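Long-range contacts in antifreeze protein (Uncultured bacterium, PDB 6EIO), which binds ice, probably through two faces of its beta-solenoid, as a bacterial antifreeze protein: residues F36-G41 and T50-D55; I200-G205 and E222-V227. All coordinates share one frame; numbering follows the deposited sequence. Where two conformers were deposited one is given.

Contact 1. Residues F36-G41 and T50-D55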
# COMPACT_ATOMS: atom_id res chain seq x y z
N PHE A 36 9.94 -6.21 -3.27
CA PHE A 36 10.06 -5.54 -1.98
C PHE A 36 8.72 -5.53 -1.25
O PHE A 36 7.70 -5.15 -1.82
CB PHE A 36 10.50 -4.09 -2.14
CG PHE A 36 11.96 -3.92 -2.48
CD1 PHE A 36 12.89 -3.80 -1.46
CD2 PHE A 36 12.38 -3.87 -3.81
CE1 PHE A 36 14.23 -3.64 -1.77
CE2 PHE A 36 13.72 -3.69 -4.10
CZ PHE A 36 14.65 -3.58 -3.08
N ALA A 37 8.77 -5.89 0.04
CA ALA A 37 7.65 -5.62 0.94
C ALA A 37 7.65 -4.19 1.47
O ALA A 37 6.57 -3.64 1.74
CB ALA A 37 7.68 -6.60 2.11
N VAL A 38 8.83 -3.60 1.67
CA VAL A 38 8.97 -2.28 2.28
C VAL A 38 10.10 -1.54 1.59
O VAL A 38 11.19 -2.11 1.42
CB VAL A 38 9.27 -2.41 3.79
CG1 VAL A 38 9.50 -1.02 4.40
CG2 VAL A 38 8.14 -3.13 4.53
N ILE A 39 9.86 -0.28 1.22
CA ILE A 39 10.89 0.63 0.73
C ILE A 39 10.69 1.97 1.41
O ILE A 39 9.55 2.42 1.56
CB ILE A 39 10.82 0.85 -0.81
CG1 ILE A 39 11.08 -0.46 -1.54
CG2 ILE A 39 11.76 1.97 -1.24
CD1 ILE A 39 10.99 -0.37 -3.06
N ALA A 40 11.78 2.61 1.81
CA ALA A 40 11.75 3.97 2.33
C ALA A 40 12.79 4.83 1.63
O ALA A 40 13.70 4.34 0.96
CB ALA A 40 11.99 3.98 3.85
N GLY A 41 12.66 6.14 1.84
CA GLY A 41 13.60 7.11 1.31
C GLY A 41 14.57 7.65 2.34
O GLY A 41 15.78 7.60 2.14
N THR A 50 8.92 -7.14 14.81
CA THR A 50 8.45 -7.06 13.44
C THR A 50 9.07 -8.18 12.62
O THR A 50 10.24 -8.53 12.81
CB THR A 50 8.83 -5.70 12.88
OG1 THR A 50 8.03 -4.73 13.56
CG2 THR A 50 8.62 -5.58 11.36
N ASN A 51 8.28 -8.72 11.70
CA ASN A 51 8.78 -9.70 10.76
C ASN A 51 8.36 -9.26 9.36
O ASN A 51 7.17 -9.03 9.12
CB ASN A 51 8.25 -11.10 11.06
CG ASN A 51 9.02 -12.17 10.31
OD1 ASN A 51 10.04 -12.67 10.78
ND2 ASN A 51 8.53 -12.55 9.14
N ILE A 52 9.33 -9.18 8.46
CA ILE A 52 9.09 -8.88 7.05
C ILE A 52 9.46 -10.11 6.24
O ILE A 52 10.59 -10.60 6.35
CB ILE A 52 9.93 -7.67 6.59
CG1 ILE A 52 9.54 -6.40 7.34
CG2 ILE A 52 9.81 -7.49 5.08
CD1 ILE A 52 10.55 -5.28 7.19
N THR A 53 8.53 -10.59 5.41
CA THR A 53 8.84 -11.64 4.43
C THR A 53 8.78 -10.96 3.07
O THR A 53 7.70 -10.66 2.56
CB THR A 53 7.88 -12.83 4.50
OG1 THR A 53 7.80 -13.33 5.85
CG2 THR A 53 8.42 -13.96 3.63
N GLY A 54 9.95 -10.69 2.51
CA GLY A 54 10.09 -9.88 1.32
C GLY A 54 11.32 -9.02 1.46
O GLY A 54 11.94 -8.99 2.52
N ASP A 55 11.68 -8.30 0.40
CA ASP A 55 12.89 -7.49 0.48
C ASP A 55 12.59 -6.13 1.12
O ASP A 55 11.44 -5.67 1.14
CB ASP A 55 13.53 -7.39 -0.91
CG ASP A 55 14.02 -8.75 -1.45
OD1 ASP A 55 14.27 -9.66 -0.64
OD2 ASP A 55 14.14 -8.86 -2.69

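Contact 2. Residues I200-G205 and E222-V227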
# COMPACT_ATOMS: atom_id res chain seq x y z
N ILE A 200 5.32 6.49 5.92
CA ILE A 200 4.32 5.47 6.25
C ILE A 200 4.66 4.93 7.63
O ILE A 200 5.80 4.52 7.88
CB ILE A 200 4.31 4.31 5.22
CG1 ILE A 200 4.05 4.82 3.81
CG2 ILE A 200 3.27 3.29 5.64
CD1 ILE A 200 4.25 3.77 2.72
N THR A 201 3.66 4.92 8.52
CA THR A 201 3.83 4.39 9.87
C THR A 201 2.81 3.29 10.12
O THR A 201 1.63 3.44 9.81
CB THR A 201 3.66 5.50 10.91
OG1 THR A 201 4.73 6.42 10.71
CG2 THR A 201 3.67 4.96 12.34
N PHE A 202 3.29 2.19 10.73
CA PHE A 202 2.45 1.10 11.20
C PHE A 202 2.62 1.01 12.72
O PHE A 202 3.74 0.83 13.22
CB PHE A 202 2.82 -0.25 10.54
CG PHE A 202 2.29 -0.44 9.10
CD1 PHE A 202 2.96 0.11 8.01
CD2 PHE A 202 1.16 -1.23 8.84
CE1 PHE A 202 2.49 -0.07 6.72
CE2 PHE A 202 0.70 -1.42 7.54
CZ PHE A 202 1.36 -0.84 6.49
N ASP A 203 1.50 1.10 13.44
CA ASP A 203 1.51 0.98 14.88
C ASP A 203 1.43 -0.49 15.31
O ASP A 203 1.24 -1.40 14.49
CB ASP A 203 0.37 1.79 15.49
CG ASP A 203 0.57 3.28 15.37
OD1 ASP A 203 1.68 3.75 15.06
OD2 ASP A 203 -0.43 3.98 15.62
N THR A 204 1.60 -0.71 16.62
CA THR A 204 1.86 -2.05 17.16
C THR A 204 0.89 -3.10 16.64
O THR A 204 -0.33 -2.99 16.78
CB THR A 204 1.77 -2.00 18.69
OG1 THR A 204 2.64 -0.96 19.12
CG2 THR A 204 2.19 -3.32 19.29
N GLY A 205 1.46 -4.17 16.08
CA GLY A 205 0.67 -5.32 15.72
C GLY A 205 -0.08 -5.22 14.41
O GLY A 205 -0.71 -6.20 13.99
N GLU A 222 6.29 -1.03 14.31
CA GLU A 222 6.31 -1.52 15.68
C GLU A 222 5.56 -2.86 15.71
O GLU A 222 4.35 -2.93 15.53
CB GLU A 222 5.69 -0.50 16.64
CG GLU A 222 5.76 -0.97 18.08
CD GLU A 222 5.60 0.11 19.15
OE1 GLU A 222 5.41 1.29 18.81
OE2 GLU A 222 5.68 -0.28 20.33
N GLY A 223 6.31 -3.94 15.93
CA GLY A 223 5.69 -5.26 16.05
C GLY A 223 4.76 -5.64 14.92
O GLY A 223 3.69 -6.20 15.16
N ASN A 224 5.17 -5.40 13.68
CA ASN A 224 4.29 -5.63 12.54
C ASN A 224 4.60 -6.94 11.82
O ASN A 224 5.69 -7.49 11.94
CB ASN A 224 4.42 -4.48 11.54
CG ASN A 224 4.12 -3.16 12.18
OD1 ASN A 224 4.97 -2.26 12.22
ND2 ASN A 224 2.90 -3.04 12.70
N THR A 225 3.63 -7.40 11.03
CA THR A 225 3.85 -8.50 10.11
C THR A 225 3.63 -8.00 8.69
O THR A 225 2.54 -7.52 8.36
CB THR A 225 2.89 -9.65 10.39
OG1 THR A 225 3.05 -10.03 11.75
CG2 THR A 225 3.15 -10.84 9.45
N PHE A 226 4.65 -8.14 7.85
CA PHE A 226 4.58 -7.79 6.43
C PHE A 226 4.79 -9.04 5.59
O PHE A 226 5.79 -9.75 5.80
CB PHE A 226 5.69 -6.79 6.06
CG PHE A 226 5.55 -5.43 6.69
CD1 PHE A 226 6.12 -5.16 7.93
CD2 PHE A 226 4.87 -4.43 6.02
CE1 PHE A 226 5.99 -3.89 8.49
CE2 PHE A 226 4.71 -3.17 6.58
CZ PHE A 226 5.27 -2.90 7.82
N VAL A 227 3.90 -9.28 4.64
CA VAL A 227 4.10 -10.29 3.61
C VAL A 227 3.68 -9.68 2.29
O VAL A 227 2.86 -8.76 2.23
CB VAL A 227 3.28 -11.58 3.85
CG1 VAL A 227 3.66 -12.23 5.19
CG2 VAL A 227 1.77 -11.33 3.77

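Contact 1. Residues F36-G41 and T50-D55
The F36 ring lies against D55 with its face turned to the aspartate's CB: that carbon sits 4.1 Å from the ring centroid, 28° off the normal, a CH-pi contact. The two side chains cross at about a right angle, and ring and carboxylate planes stand 79° apart. CB, not the carboxylate, is the part of the D55 side chain over the ring. CG of F36 is anti to its carbonyl carbon (chi1 -75°), which brings CD1 within 3.5 Å of D55 O, while the ring also meets the imidazole of H77 and packs on I82 and A86 of helix 81-99. The acid group of D55 has its partner elsewhere, OD1 accepting from T75 N. Beside the CD1 edge of the ring, D55 O takes a hydrogen bond of 2.9 Å from A37 N, a donor placed in the carbonyl plane, and a weak one from V38 N at 3.4 Å. With an alanine in place of F36, D55 CB would probably lose its CH-pi partner and H77, I82 and A86 the ring they pack on, opening a gap. After the corner at A37 a small apolar cluster follows: the A37 methyl meets I52 CG2 at 3.8 Å, and V38 CG2 meets I52 CD1 at 4.2 Å, the two branched chains again crossing at about a right angle. G54, facing A37, has to be glycine on two counts: its backbone angles, which would jam a CB against the preceding carbonyl oxygen, and the A37 methyl. Parallel pairing of F36 with D55, followed by a turn of the chain onto another face, is what successive coils of a right-handed beta-solenoid show, here in the ice-binding-like fold with its helix alongside.

Contact 2. Residues I200-G205 and E222-V227
N224 ND2 gives a hydrogen bond to D203 O at 2.9 Å; the acceptor lies nearly in the amide plane, whereas the donor stands 43° out of the carbonyl plane. The same nitrogen also bonds A206 O just beyond the segment. OD1 is satisfied within 222-227, accepting from E222 N at 2.8 Å, so the buried amide is held at both its oxygen and its nitrogen and its rotation is probably fixed. With CG anti to the carbonyl carbon (chi1 -57°), the amide also comes against F202 CB, 3.4 Å from OD1. G205 N donates to E222 O at 3.2 Å, and more weakly to G223 O. E222 O gains a CA-H...O contact from T204 CA at 3.1 Å. Outside, the T204 and E222 side chains cross obliquely, OG1 lying against CG and CD. Inside, F226 points the edge of its ring at the face of F202 in an edge-to-face stack, centroids 5.0 Å apart and planes at 74°. F202 and D203 were each modelled in two conformers, and their contacts here are those of one of them. This corner joins two neighbouring faces of the solenoid: strand 200-202 pairs with 182-184 and 219-222, the F202 ring meets that of F184, and both phenylalanines pack on L208 of strand 207-214, which pairs with strand 225-227.

Overall arrangement
Contact 1 closes before contact 2 opens along the chain, yet their centres lie only about 10 Å apart, because the solenoid brings the chain's early strands beside its last ones. Strands 51-53 and 225-227 are parallel neighbours: N51 N and T53 N probably donate to N224 O and F226 O, and I52 CG1 packs on F226 CD1 at 3.7 Å. At the corner T50 OG1 accepts a hydrogen bond from N224 N, and strand 219-222 packs against both contacts, M221 touching I52 and F226. Coils from early and late in the chain are thus stacked into one continuous body, which probably gives the regular, flat faces needed to meet ice.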